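Local coordinates for protein tyrocidine synthase 2 (Brevibacillus parabrevis, PDB 6TA8) that belongs to the nonribosomal peptide synthetases and carries a region of the condensation-domain family, built of two lobes that each hold a large sheet, at residues L86-K91 with Q99-L104; P143-A148 with V160-L165; G33-T38 with D203-L208; L165-V170 with R318-F323. All blocks are in the same frame, centred on the assembly; numbering follows the deposited sequence.

In the fold
All four contacts lie within one condensation-type domain and illustrate how a single chain knits small units into a two-lobed fold. Interactions 1 and 2 are hairpins whose centres lie about 13 Å apart, each in its own sheet, and Leu144 packs against Met88 and Tyr90 between them. Interaction 3 brings helix 201-212 against strand 33-35, the neighbour of strand 98-101 in the sheet of interaction 1. In sequence, the segments of interaction 3 enclose interactions 1 and 2, whereas those of interactions 3 and 4 alternate. Interaction 4 shares Leu165 with interaction 2, about 12 Å away, and joins the run after strand 155-163 to a loop before strand 325-332 in the other large sheet.

Interaction 1. Residues L86-K91 with Q99-L104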
loop_
_atom_site.group_PDB
_atom_site.type_symbol
_atom_site.label_atom_id
_atom_site.label_comp_id
_atom_site.label_asym_id
_atom_site.label_seq_id
_atom_site.Cartn_x
_atom_site.Cartn_y
_atom_site.Cartn_z
ATOM N N LEU A 86 -0.768 -8.817 -14.085
ATOM C CA LEU A 86 -1.980 -8.066 -14.388
ATOM C C LEU A 86 -3.002 -8.879 -15.173
ATOM O O LEU A 86 -4.121 -8.398 -15.379
ATOM C CB LEU A 86 -1.628 -6.791 -15.161
ATOM C CG LEU A 86 -0.707 -5.805 -14.436
ATOM C CD1 LEU A 86 -0.392 -4.602 -15.312
ATOM C CD2 LEU A 86 -1.320 -5.364 -13.113
ATOM N N ARG A 87 -2.650 -10.088 -15.613
ATOM C CA ARG A 87 -3.572 -10.983 -16.301
ATOM C C ARG A 87 -4.155 -12.038 -15.368
ATOM O O ARG A 87 -4.547 -13.119 -15.820
ATOM C CB ARG A 87 -2.876 -11.658 -17.483
ATOM C CG ARG A 87 -2.273 -10.697 -18.488
ATOM C CD ARG A 87 -1.838 -11.423 -19.747
ATOM N NE ARG A 87 -1.009 -12.583 -19.436
ATOM C CZ ARG A 87 0.316 -12.549 -19.340
ATOM N NH1 ARG A 87 0.969 -11.412 -19.537
ATOM N NH2 ARG A 87 0.990 -13.652 -19.048
ATOM N N MET A 88 -4.224 -11.744 -14.074
ATOM C CA MET A 88 -4.630 -12.723 -13.079
ATOM C C MET A 88 -6.147 -12.760 -12.924
ATOM O O MET A 88 -6.833 -11.744 -13.063
ATOM C CB MET A 88 -3.986 -12.411 -11.728
ATOM C CG MET A 88 -3.886 -13.600 -10.786
ATOM S SD MET A 88 -2.388 -14.571 -11.047
ATOM C CE MET A 88 -1.151 -13.280 -11.016
ATOM N N VAL A 89 -6.660 -13.956 -12.630
ATOM C CA VAL A 89 -8.059 -14.162 -12.282
ATOM C C VAL A 89 -8.113 -15.094 -11.078
ATOM O O VAL A 89 -7.183 -15.858 -10.812
ATOM C CB VAL A 89 -8.887 -14.744 -13.450
ATOM C CG1 VAL A 89 -9.067 -13.704 -14.547
ATOM C CG2 VAL A 89 -8.226 -16.002 -13.996
ATOM N N TYR A 90 -9.222 -15.023 -10.344
ATOM C CA TYR A 90 -9.383 -15.760 -9.095
ATOM C C TYR A 90 -10.676 -16.559 -9.151
ATOM O O TYR A 90 -11.753 -15.985 -9.333
ATOM C CB TYR A 90 -9.391 -14.808 -7.894
ATOM C CG TYR A 90 -8.079 -14.086 -7.680
ATOM C CD1 TYR A 90 -7.738 -12.980 -8.449
ATOM C CD2 TYR A 90 -7.180 -14.513 -6.713
ATOM C CE1 TYR A 90 -6.539 -12.321 -8.259
ATOM C CE2 TYR A 90 -5.979 -13.858 -6.514
ATOM C CZ TYR A 90 -5.662 -12.766 -7.291
ATOM O OH TYR A 90 -4.467 -12.112 -7.097
ATOM N N LYS A 91 -10.573 -17.873 -8.979
ATOM C CA LYS A 91 -11.728 -18.754 -9.038
ATOM C C LYS A 91 -12.003 -19.369 -7.672
ATOM O O LYS A 91 -11.080 -19.671 -6.910
ATOM C CB LYS A 91 -11.520 -19.857 -10.078
ATOM C CG LYS A 91 -11.535 -19.341 -11.506
ATOM C CD LYS A 91 -11.118 -20.407 -12.501
ATOM C CE LYS A 91 -11.877 -20.247 -13.810
ATOM N NZ LYS A 91 -12.113 -18.814 -14.142
ATOM N N GLN A 99 -5.946 -18.859 -7.854
ATOM C CA GLN A 99 -5.533 -17.784 -8.747
ATOM C C GLN A 99 -4.708 -18.361 -9.889
ATOM O O GLN A 99 -3.778 -19.142 -9.661
ATOM C CB GLN A 99 -4.744 -16.703 -8.001
ATOM C CG GLN A 99 -3.476 -17.170 -7.306
ATOM C CD GLN A 99 -2.494 -16.037 -7.042
ATOM O OE1 GLN A 99 -2.738 -14.886 -7.407
ATOM N NE2 GLN A 99 -1.374 -16.362 -6.410
ATOM N N ILE A 100 -5.064 -17.991 -11.116
ATOM C CA ILE A 100 -4.389 -18.465 -12.317
ATOM C C ILE A 100 -3.881 -17.260 -13.092
ATOM O O ILE A 100 -4.641 -16.321 -13.360
ATOM C CB ILE A 100 -5.317 -19.316 -13.204
ATOM C CG1 ILE A 100 -6.158 -20.272 -12.359
ATOM C CG2 ILE A 100 -4.505 -20.088 -14.232
ATOM C CD1 ILE A 100 -7.216 -20.999 -13.157
ATOM N N ASN A 101 -2.601 -17.288 -13.452
ATOM C CA ASN A 101 -2.035 -16.285 -14.345
ATOM C C ASN A 101 -2.378 -16.681 -15.776
ATOM O O ASN A 101 -1.800 -17.626 -16.322
ATOM C CB ASN A 101 -0.527 -16.175 -14.146
ATOM C CG ASN A 101 0.006 -14.797 -14.484
ATOM O OD1 ASN A 101 0.922 -14.296 -13.832
ATOM N ND2 ASN A 101 -0.568 -14.175 -15.509
ATOM N N ARG A 102 -3.327 -15.974 -16.379
ATOM C CA ARG A 102 -3.740 -16.299 -17.733
ATOM C C ARG A 102 -2.691 -15.837 -18.741
ATOM O O ARG A 102 -1.834 -14.995 -18.453
ATOM C CB ARG A 102 -5.094 -15.660 -18.050
ATOM C CG ARG A 102 -6.254 -16.245 -17.256
ATOM C CD ARG A 102 -7.407 -16.638 -18.168
ATOM N NE ARG A 102 -8.620 -16.951 -17.418
ATOM C CZ ARG A 102 -8.914 -18.155 -16.936
ATOM N NH1 ARG A 102 -8.081 -19.169 -17.124
ATOM N NH2 ARG A 102 -10.043 -18.346 -16.268
ATOM N N GLY A 103 -2.764 -16.410 -19.936
ATOM C CA GLY A 103 -1.881 -16.057 -21.028
ATOM C C GLY A 103 -2.373 -14.852 -21.798
ATOM O O GLY A 103 -3.095 -13.999 -21.273
ATOM N N LEU A 104 -1.977 -14.780 -23.067
ATOM C CA LEU A 104 -2.382 -13.699 -23.965
ATOM C C LEU A 104 -3.595 -14.086 -24.802
ATOM O O LEU A 104 -3.688 -13.730 -25.981
ATOM C CB LEU A 104 -1.219 -13.294 -24.866
ATOM C CG LEU A 104 0.144 -13.069 -24.207
ATOM C CD1 LEU A 104 1.148 -12.561 -25.231
ATOM C CD2 LEU A 104 0.032 -12.102 -23.037
#
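Arg87 NE donates to Arg102 O at 2.7 Å, and that oxygen lies close to the guanidinium plane; a weaker bond from NH2 of Arg87 ends on the same carbonyl. A salt bridge to Asp84 and a bond to Val80 O hold the guanidinium from other directions, while Leu104 CD2 covers one of its faces, 3.5 Å above the plane. The bend at chi3 (-51°) swings NE toward the Arg102 carbonyl.

The close packing continues on the side of the sheet that bears Met88, Tyr90, Gln99 and Asn101. Met88 SD lies 3.6 Å from Asn101 N, its chain crossing the Asn101 side chain at about a right angle. Tyr90 and Gln99 run alongside each other, ring and amide planes 27° apart, with Gln99 CB 3.4 Å from Tyr90 CE2. Ile35 of strand 33-35 packs on Met88, Gln99 and Asn101.

The other side is looser: Val89 is buried, but Ile100, Lys91 and Arg102 are partly exposed. Val89 CG2 sits over a guanidinium face of Arg102, displaced toward its rim. Lys91 NZ and Arg102 NH2 are modelled close together although both are donors, so the placing of these ends is doubtful. Between the two sides, Val89 and Ile100 exchange backbone bonds, Ile100 N to Val89 O at 3.0 Å. This is the ladder of antiparallel strands, and the short link between 88-91 and 98-101 makes it a beta hairpin.

Interaction 2. Residues P143-A148 with V160-L165; sequences PLVHVA and VAIHHL
His146, paired through its backbone with Ala161, has Pro143 O at the edge of its imidazole, in the ring plane; the ring of His163 likewise has Leu165 CA at its edge. Neither imidazole is stacked by the opposite segment. Leu144 CD2 comes only as near to His163 as its CB, at 4.2 Å. Leu165 N donates to His163 ND1 (3.3 Å) from 20° out of the ring plane, a bond that bridges the first residues of the family's HHxxxDG signature. The far nitrogens are also held: NE2 of His146 bonds to Ser136 O and NE2 of His163 to Arg52 O.

Between the strands, His146 and Ala161 form a hydrogen-bonded antiparallel pair, with His146 N and Ala161 O 2.9 Å apart. The ladder weakens toward Leu144, whose O receives only a weak bond from His163 N. On the face bearing Val145, Val147, Val160 and Ile162, Val145 and Ile162 lie side by side, CG1 to CG1 4.1 Å, and Val147 meets Val160 more distantly.

The hairpin occupies the middle of its mixed sheet: strand 110-115 flanks Val145 and Val147, strand 56-63 flanks Val160, and Ile133 and Gln134 of helix 122-134 pack over His146, Ala148 and Ala161.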
loop_
_atom_site.group_PDB
_atom_site.type_symbol
_atom_site.label_atom_id
_atom_site.label_comp_id
_atom_site.label_asym_id
_atom_site.label_seq_id
_atom_site.Cartn_x
_atom_site.Cartn_y
_atom_site.Cartn_z
ATOM N N PRO A 143 -11.055 -8.583 -16.875
ATOM C CA PRO A 143 -9.692 -8.254 -16.448
ATOM C C PRO A 143 -9.661 -7.382 -15.194
ATOM O O PRO A 143 -10.651 -6.722 -14.879
ATOM C CB PRO A 143 -9.132 -7.497 -17.651
ATOM C CG PRO A 143 -10.324 -6.818 -18.231
ATOM C CD PRO A 143 -11.496 -7.742 -18.002
ATOM N N LEU A 144 -8.533 -7.382 -14.490
ATOM C CA LEU A 144 -8.386 -6.614 -13.262
ATOM C C LEU A 144 -7.935 -5.180 -13.503
ATOM O O LEU A 144 -7.833 -4.410 -12.542
ATOM C CB LEU A 144 -7.400 -7.309 -12.319
ATOM C CG LEU A 144 -7.774 -8.724 -11.875
ATOM C CD1 LEU A 144 -6.770 -9.247 -10.859
ATOM C CD2 LEU A 144 -9.182 -8.751 -11.307
ATOM N N VAL A 145 -7.673 -4.798 -14.750
ATOM C CA VAL A 145 -7.199 -3.460 -15.091
ATOM C C VAL A 145 -8.309 -2.732 -15.840
ATOM O O VAL A 145 -8.780 -3.207 -16.881
ATOM C CB VAL A 145 -5.913 -3.513 -15.928
ATOM C CG1 VAL A 145 -5.407 -2.107 -16.211
ATOM C CG2 VAL A 145 -4.852 -4.338 -15.217
ATOM N N HIS A 146 -8.721 -1.581 -15.313
ATOM C CA HIS A 146 -9.722 -0.727 -15.943
ATOM C C HIS A 146 -9.081 0.614 -16.271
ATOM O O HIS A 146 -8.546 1.283 -15.380
ATOM C CB HIS A 146 -10.936 -0.529 -15.030
ATOM C CG HIS A 146 -11.883 -1.687 -15.022
ATOM N ND1 HIS A 146 -11.463 -2.995 -15.130
ATOM C CD2 HIS A 146 -13.232 -1.735 -14.913
ATOM C CE1 HIS A 146 -12.511 -3.798 -15.092
ATOM N NE2 HIS A 146 -13.597 -3.058 -14.960
ATOM N N VAL A 147 -9.134 1.003 -17.541
ATOM C CA VAL A 147 -8.573 2.266 -18.009
ATOM C C VAL A 147 -9.710 3.128 -18.535
ATOM O O VAL A 147 -10.502 2.677 -19.371
ATOM C CB VAL A 147 -7.503 2.047 -19.094
ATOM C CG1 VAL A 147 -6.820 3.359 -19.439
ATOM C CG2 VAL A 147 -6.482 1.016 -18.632
ATOM N N ALA A 148 -9.792 4.364 -18.047
ATOM C CA ALA A 148 -10.855 5.284 -18.427
ATOM C C ALA A 148 -10.249 6.607 -18.863
ATOM O O ALA A 148 -9.421 7.180 -18.148
ATOM C CB ALA A 148 -11.836 5.506 -17.273
ATOM N N VAL A 160 -6.812 4.981 -14.084
ATOM C CA VAL A 160 -6.262 3.628 -14.149
ATOM C C VAL A 160 -6.553 2.966 -12.809
ATOM O O VAL A 160 -5.865 3.230 -11.816
ATOM C CB VAL A 160 -4.760 3.619 -14.455
ATOM C CG1 VAL A 160 -4.241 2.191 -14.501
ATOM C CG2 VAL A 160 -4.475 4.338 -15.767
ATOM N N ALA A 161 -7.566 2.105 -12.774
ATOM C CA ALA A 161 -7.974 1.409 -11.560
ATOM C C ALA A 161 -7.640 -0.070 -11.686
ATOM O O ALA A 161 -8.019 -0.716 -12.668
ATOM C CB ALA A 161 -9.469 1.594 -11.297
ATOM N N ILE A 162 -6.928 -0.599 -10.694
ATOM C CA ILE A 162 -6.506 -1.994 -10.674
ATOM C C ILE A 162 -6.833 -2.582 -9.310
ATOM O O ILE A 162 -6.604 -1.941 -8.278
ATOM C CB ILE A 162 -4.998 -2.143 -10.975
ATOM C CG1 ILE A 162 -4.622 -1.379 -12.246
ATOM C CG2 ILE A 162 -4.623 -3.608 -11.112
ATOM C CD1 ILE A 162 -3.150 -1.434 -12.567
ATOM N N HIS A 163 -7.368 -3.801 -9.308
ATOM C CA HIS A 163 -7.654 -4.490 -8.057
ATOM C C HIS A 163 -6.375 -4.669 -7.249
ATOM O O HIS A 163 -5.313 -4.978 -7.795
ATOM C CB HIS A 163 -8.299 -5.848 -8.336
ATOM C CG HIS A 163 -9.035 -6.419 -7.165
ATOM N ND1 HIS A 163 -8.413 -7.163 -6.184
ATOM C CD2 HIS A 163 -10.343 -6.356 -6.817
ATOM C CE1 HIS A 163 -9.305 -7.532 -5.283
ATOM N NE2 HIS A 163 -10.484 -7.057 -5.643
ATOM N N HIS A 164 -6.486 -4.475 -5.933
ATOM C CA HIS A 164 -5.322 -4.479 -5.054
ATOM C C HIS A 164 -4.626 -5.833 -4.979
ATOM O O HIS A 164 -3.531 -5.913 -4.412
ATOM C CB HIS A 164 -5.735 -4.038 -3.649
ATOM C CG HIS A 164 -4.621 -3.438 -2.849
ATOM N ND1 HIS A 164 -3.294 -3.580 -3.195
ATOM C CD2 HIS A 164 -4.638 -2.692 -1.719
ATOM C CE1 HIS A 164 -2.542 -2.946 -2.314
ATOM N NE2 HIS A 164 -3.332 -2.400 -1.407
ATOM N N LEU A 165 -5.220 -6.889 -5.536
ATOM C CA LEU A 165 -4.645 -8.221 -5.421
ATOM C C LEU A 165 -3.414 -8.426 -6.294
ATOM O O LEU A 165 -2.758 -9.466 -6.163
ATOM C CB LEU A 165 -5.698 -9.276 -5.770
ATOM C CG LEU A 165 -6.549 -9.809 -4.618
ATOM C CD1 LEU A 165 -7.640 -10.727 -5.148
ATOM C CD2 LEU A 165 -5.680 -10.535 -3.601
#

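Interaction 3. Residues G33-T38 with D203-L208; sequences GEIALT and DWAAQL
Ala205 CB projects from its helix into a notch made by Ile35 and Ala36, meeting Ile35 CG2 at 3.7 Å and Ala36 O at 3.6 Å. The contact is an example of helix-to-edge-strand packing: helix 201-212 lies against the end of strand 33-35, an outer strand of the three-stranded antiparallel sheet, and against the extended link that leads from it into helix 39-46. No hydrogen bond crosses between the two segments, and a small methyl group allows the helix backbone to come close, Ala36 and Ala205 having their CA atoms 6.0 Å apart.

Ile35 offers its CG2 branch to the helix. Its chain also rests on Gln99 and Asn101 of the adjacent strand, and Gln99 NE2 makes a weak hydrogen bond to Ala36 O, so the carbonyl beside Ala205 has a polar partner as well.

Thr38 divides its side chain between two tasks. With chi1 at 61°, OG1 lies between the backbone N and the carbonyl carbon and caps the start of helix 39-46, while Gln41 OE1 accepts a bond from Thr38 N, a capping box. The same rotation leaves the methyl group facing helix 201-212, with CG2 4.1 Å from Ala205 CB. One turn farther along that helix comes Leu208, whose side chain crosses that of Thr38 at about a right angle, its CD2 lying 4.2 Å from Thr38 CG2.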
loop_
_atom_site.group_PDB
_atom_site.type_symbol
_atom_site.label_atom_id
_atom_site.label_comp_id
_atom_site.label_asym_id
_atom_site.label_seq_id
_atom_site.Cartn_x
_atom_site.Cartn_y
_atom_site.Cartn_z
ATOM N N GLY A 33 -0.431 -20.340 -15.826
ATOM C CA GLY A 33 -0.677 -21.421 -14.890
ATOM C C GLY A 33 -1.084 -20.910 -13.518
ATOM O O GLY A 33 -1.180 -19.709 -13.263
ATOM N N GLU A 34 -1.322 -21.871 -12.628
ATOM C CA GLU A 34 -1.749 -21.559 -11.271
ATOM C C GLU A 34 -0.585 -21.018 -10.448
ATOM O O GLU A 34 0.559 -21.457 -10.593
ATOM C CB GLU A 34 -2.329 -22.806 -10.600
ATOM C CG GLU A 34 -2.349 -22.752 -9.078
ATOM C CD GLU A 34 -3.481 -23.552 -8.469
ATOM O OE1 GLU A 34 -4.091 -24.368 -9.192
ATOM O OE2 GLU A 34 -3.761 -23.363 -7.268
ATOM N N ILE A 35 -0.886 -20.047 -9.586
ATOM C CA ILE A 35 0.069 -19.502 -8.629
ATOM C C ILE A 35 -0.486 -19.711 -7.227
ATOM O O ILE A 35 -1.702 -19.727 -7.017
ATOM C CB ILE A 35 0.353 -18.006 -8.892
ATOM C CG1 ILE A 35 0.567 -17.759 -10.386
ATOM C CG2 ILE A 35 1.557 -17.534 -8.094
ATOM C CD1 ILE A 35 0.879 -16.320 -10.726
ATOM N N ALA A 36 0.416 -19.885 -6.266
ATOM C CA ALA A 36 0.018 -20.022 -4.873
ATOM C C ALA A 36 -0.281 -18.655 -4.268
ATOM O O ALA A 36 0.285 -17.634 -4.670
ATOM C CB ALA A 36 1.107 -20.726 -4.066
ATOM N N LEU A 37 -1.181 -18.645 -3.288
ATOM C CA LEU A 37 -1.591 -17.405 -2.641
ATOM C C LEU A 37 -0.512 -16.949 -1.666
ATOM O O LEU A 37 -0.113 -17.703 -0.772
ATOM C CB LEU A 37 -2.924 -17.596 -1.919
ATOM C CG LEU A 37 -4.179 -17.758 -2.780
ATOM C CD1 LEU A 37 -5.377 -18.111 -1.914
ATOM C CD2 LEU A 37 -4.451 -16.496 -3.583
ATOM N N THR A 38 -0.040 -15.716 -1.838
ATOM C CA THR A 38 0.920 -15.138 -0.917
ATOM C C THR A 38 0.230 -14.793 0.404
ATOM O O THR A 38 -1.000 -14.737 0.471
ATOM C CB THR A 38 1.562 -13.896 -1.535
ATOM O OG1 THR A 38 0.554 -12.918 -1.814
ATOM C CG2 THR A 38 2.282 -14.258 -2.823
ATOM N N ASP A 203 7.081 -17.103 -9.922
ATOM C CA ASP A 203 8.339 -17.584 -9.363
ATOM C C ASP A 203 8.542 -17.099 -7.933
ATOM O O ASP A 203 9.112 -17.824 -7.109
ATOM C CB ASP A 203 9.511 -17.140 -10.238
ATOM C CG ASP A 203 9.532 -17.837 -11.584
ATOM O OD1 ASP A 203 9.025 -18.976 -11.675
ATOM O OD2 ASP A 203 10.058 -17.245 -12.551
ATOM N N TRP A 204 8.088 -15.884 -7.623
ATOM C CA TRP A 204 8.225 -15.363 -6.266
ATOM C C TRP A 204 7.392 -16.173 -5.280
ATOM O O TRP A 204 7.882 -16.567 -4.216
ATOM C CB TRP A 204 7.826 -13.886 -6.229
ATOM C CG TRP A 204 7.707 -13.324 -4.845
ATOM C CD1 TRP A 204 6.585 -13.286 -4.067
ATOM C CD2 TRP A 204 8.749 -12.711 -4.075
ATOM N NE1 TRP A 204 6.865 -12.693 -2.861
ATOM C CE2 TRP A 204 8.187 -12.330 -2.840
ATOM C CE3 TRP A 204 10.102 -12.451 -4.309
ATOM C CZ2 TRP A 204 8.930 -11.703 -1.843
ATOM C CZ3 TRP A 204 10.838 -11.827 -3.319
ATOM C CH2 TRP A 204 10.251 -11.461 -2.102
ATOM N N ALA A 205 6.126 -16.432 -5.619
ATOM C CA ALA A 205 5.269 -17.212 -4.731
ATOM C C ALA A 205 5.742 -18.655 -4.616
ATOM O O ALA A 205 5.562 -19.282 -3.566
ATOM C CB ALA A 205 3.821 -17.165 -5.219
ATOM N N ALA A 206 6.335 -19.200 -5.681
ATOM C CA ALA A 206 6.899 -20.542 -5.603
ATOM C C ALA A 206 8.120 -20.572 -4.692
ATOM O O ALA A 206 8.287 -21.504 -3.897
ATOM C CB ALA A 206 7.258 -21.044 -7.000
ATOM N N GLN A 207 8.987 -19.563 -4.797
ATOM C CA GLN A 207 10.140 -19.485 -3.908
ATOM C C GLN A 207 9.723 -19.098 -2.494
ATOM O O GLN A 207 10.420 -19.431 -1.528
ATOM C CB GLN A 207 11.161 -18.491 -4.467
ATOM C CG GLN A 207 12.394 -18.271 -3.600
ATOM C CD GLN A 207 13.062 -19.566 -3.179
ATOM O OE1 GLN A 207 13.230 -20.483 -3.981
ATOM N NE2 GLN A 207 13.446 -19.644 -1.911
ATOM N N LEU A 208 8.587 -18.411 -2.352
ATOM C CA LEU A 208 8.129 -17.999 -1.029
ATOM C C LEU A 208 7.752 -19.195 -0.165
ATOM O O LEU A 208 7.916 -19.147 1.060
ATOM C CB LEU A 208 6.945 -17.043 -1.163
ATOM C CG LEU A 208 6.653 -16.119 0.020
ATOM C CD1 LEU A 208 7.859 -15.255 0.345
ATOM C CD2 LEU A 208 5.446 -15.255 -0.287
#

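Interaction 4. Residues L165-V170 with R318-F323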
loop_
_atom_site.group_PDB
_atom_site.type_symbol
_atom_site.label_atom_id
_atom_site.label_comp_id
_atom_site.label_asym_id
_atom_site.label_seq_id
_atom_site.Cartn_x
_atom_site.Cartn_y
_atom_site.Cartn_z
ATOM N N LEU A 165 -5.220 -6.889 -5.536
ATOM C CA LEU A 165 -4.645 -8.221 -5.421
ATOM C C LEU A 165 -3.414 -8.426 -6.294
ATOM O O LEU A 165 -2.758 -9.466 -6.163
ATOM C CB LEU A 165 -5.698 -9.276 -5.770
ATOM C CG LEU A 165 -6.549 -9.809 -4.618
ATOM C CD1 LEU A 165 -7.640 -10.727 -5.148
ATOM C CD2 LEU A 165 -5.680 -10.535 -3.601
ATOM N N VAL A 166 -3.080 -7.478 -7.170
ATOM C CA VAL A 166 -1.995 -7.678 -8.128
ATOM C C VAL A 166 -1.102 -6.446 -8.222
ATOM O O VAL A 166 -0.240 -6.366 -9.104
ATOM C CB VAL A 166 -2.550 -8.044 -9.518
ATOM C CG1 VAL A 166 -3.129 -9.451 -9.517
ATOM C CG2 VAL A 166 -3.598 -7.030 -9.955
ATOM N N VAL A 167 -1.295 -5.477 -7.324
ATOM C CA VAL A 167 -0.528 -4.235 -7.347
ATOM C C VAL A 167 -0.286 -3.764 -5.922
ATOM O O VAL A 167 -1.043 -4.078 -5.000
ATOM C CB VAL A 167 -1.236 -3.113 -8.147
ATOM C CG1 VAL A 167 -1.077 -3.325 -9.646
ATOM C CG2 VAL A 167 -2.702 -3.029 -7.758
ATOM N N ASP A 168 0.783 -2.991 -5.747
ATOM C CA ASP A 168 1.059 -2.302 -4.493
ATOM C C ASP A 168 1.758 -0.984 -4.820
ATOM O O ASP A 168 1.829 -0.574 -5.982
ATOM C CB ASP A 168 1.869 -3.191 -3.539
ATOM C CG ASP A 168 3.195 -3.646 -4.130
ATOM O OD1 ASP A 168 3.508 -3.289 -5.284
ATOM O OD2 ASP A 168 3.930 -4.371 -3.427
ATOM N N GLY A 169 2.284 -0.324 -3.787
ATOM C CA GLY A 169 2.869 0.996 -3.981
ATOM C C GLY A 169 4.037 0.992 -4.949
ATOM O O GLY A 169 4.115 1.829 -5.852
ATOM N N VAL A 170 4.967 0.049 -4.771
ATOM C CA VAL A 170 6.131 -0.016 -5.650
ATOM C C VAL A 170 5.711 -0.385 -7.068
ATOM O O VAL A 170 6.282 0.111 -8.047
ATOM C CB VAL A 170 7.170 -1.004 -5.087
ATOM C CG1 VAL A 170 8.341 -1.159 -6.047
ATOM C CG2 VAL A 170 7.656 -0.543 -3.723
ATOM N N ARG A 318 11.623 -5.031 -11.079
ATOM C CA ARG A 318 10.652 -4.623 -12.086
ATOM C C ARG A 318 9.392 -5.483 -12.060
ATOM O O ARG A 318 8.632 -5.487 -13.034
ATOM C CB ARG A 318 11.284 -4.665 -13.478
ATOM C CG ARG A 318 12.593 -3.903 -13.595
ATOM C CD ARG A 318 12.370 -2.407 -13.479
ATOM N NE ARG A 318 11.599 -1.886 -14.603
ATOM C CZ ARG A 318 11.236 -0.614 -14.734
ATOM N NH1 ARG A 318 11.575 0.272 -13.808
ATOM N NH2 ARG A 318 10.533 -0.229 -15.791
ATOM N N THR A 319 9.161 -6.213 -10.972
ATOM C CA THR A 319 8.025 -7.118 -10.871
ATOM C C THR A 319 6.834 -6.394 -10.256
ATOM O O THR A 319 6.968 -5.724 -9.227
ATOM C CB THR A 319 8.385 -8.347 -10.034
ATOM O OG1 THR A 319 9.416 -9.092 -10.693
ATOM C CG2 THR A 319 7.168 -9.241 -9.842
ATOM N N ILE A 320 5.673 -6.531 -10.889
ATOM C CA ILE A 320 4.436 -5.920 -10.419
ATOM C C ILE A 320 3.624 -6.979 -9.686
ATOM O O ILE A 320 3.462 -8.102 -10.179
ATOM C CB ILE A 320 3.640 -5.312 -11.587
ATOM C CG1 ILE A 320 4.327 -4.037 -12.079
ATOM C CG2 ILE A 320 2.200 -5.029 -11.181
ATOM C CD1 ILE A 320 3.564 -3.308 -13.154
ATOM N N GLY A 321 3.130 -6.628 -8.505
ATOM C CA GLY A 321 2.368 -7.566 -7.704
ATOM C C GLY A 321 2.044 -6.950 -6.364
ATOM O O GLY A 321 2.402 -5.804 -6.078
ATOM N N TRP A 322 1.348 -7.731 -5.540
ATOM C CA TRP A 322 1.005 -7.327 -4.177
ATOM C C TRP A 322 2.008 -7.989 -3.237
ATOM O O TRP A 322 1.808 -9.112 -2.773
ATOM C CB TRP A 322 -0.433 -7.701 -3.834
ATOM C CG TRP A 322 -0.967 -6.968 -2.637
ATOM C CD1 TRP A 322 -0.377 -5.922 -1.989
ATOM C CD2 TRP A 322 -2.194 -7.228 -1.943
ATOM N NE1 TRP A 322 -1.160 -5.513 -0.937
ATOM C CE2 TRP A 322 -2.283 -6.298 -0.888
ATOM C CE3 TRP A 322 -3.228 -8.153 -2.114
ATOM C CZ2 TRP A 322 -3.363 -6.267 -0.009
ATOM C CZ3 TRP A 322 -4.300 -8.120 -1.239
ATOM C CH2 TRP A 322 -4.358 -7.185 -0.200
ATOM N N PHE A 323 3.098 -7.277 -2.956
ATOM C CA PHE A 323 4.183 -7.782 -2.128
ATOM C C PHE A 323 4.106 -7.288 -0.688
ATOM O O PHE A 323 5.048 -7.508 0.079
ATOM C CB PHE A 323 5.534 -7.389 -2.731
ATOM C CG PHE A 323 5.886 -8.138 -3.985
ATOM C CD1 PHE A 323 5.231 -7.873 -5.178
ATOM C CD2 PHE A 323 6.882 -9.099 -3.974
ATOM C CE1 PHE A 323 5.558 -8.560 -6.333
ATOM C CE2 PHE A 323 7.215 -9.787 -5.124
ATOM C CZ PHE A 323 6.552 -9.519 -6.304
#
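Trp322 and Leu165 meet with the leucine end at the rim of the indole: CD2 of Leu165 lies in the ring plane, 3.6 Å from Trp322 CZ3. The indole is turned this way with CG anti to the backbone N (chi1 -163°), and it also stacks with His164, the second histidine of the HHxxxDG signature. Phe44 and Ile40 of helix 39-46 pack against it as well.

A different geometry joins Val167 to Ile320. These two chains point the same way and run alongside each other, with CG1 of Val167 4.0 Å from CG2 of Ile320; the latter methyl also touches Val166 O. Between the two hydrophobic contacts the backbones pass closely, Gly321 CA lying 3.2 Å from Val166 O in a CA-H...O contact.

Asp168, the aspartate of the signature, reaches across to the loop. Phe323 N donates to its OD2 at 3.1 Å, with an N-H...O angle of 155°, approaching from above the carboxylate plane rather than within it. Asp168 OD1 and Gly321 O, both acceptors, lie 2.9 Å apart, and Ser171 OG lies within hydrogen-bonding distance of both, its one hydrogen alternating or shared. Asp168 also caps helix 169-187, and OD2 forms a salt bridge with Arg307. With both its oxygens engaged in this way, the carboxylate ties a helix start, an arginine and the 318-323 loop together, consistent with an architectural use of the signature aspartate.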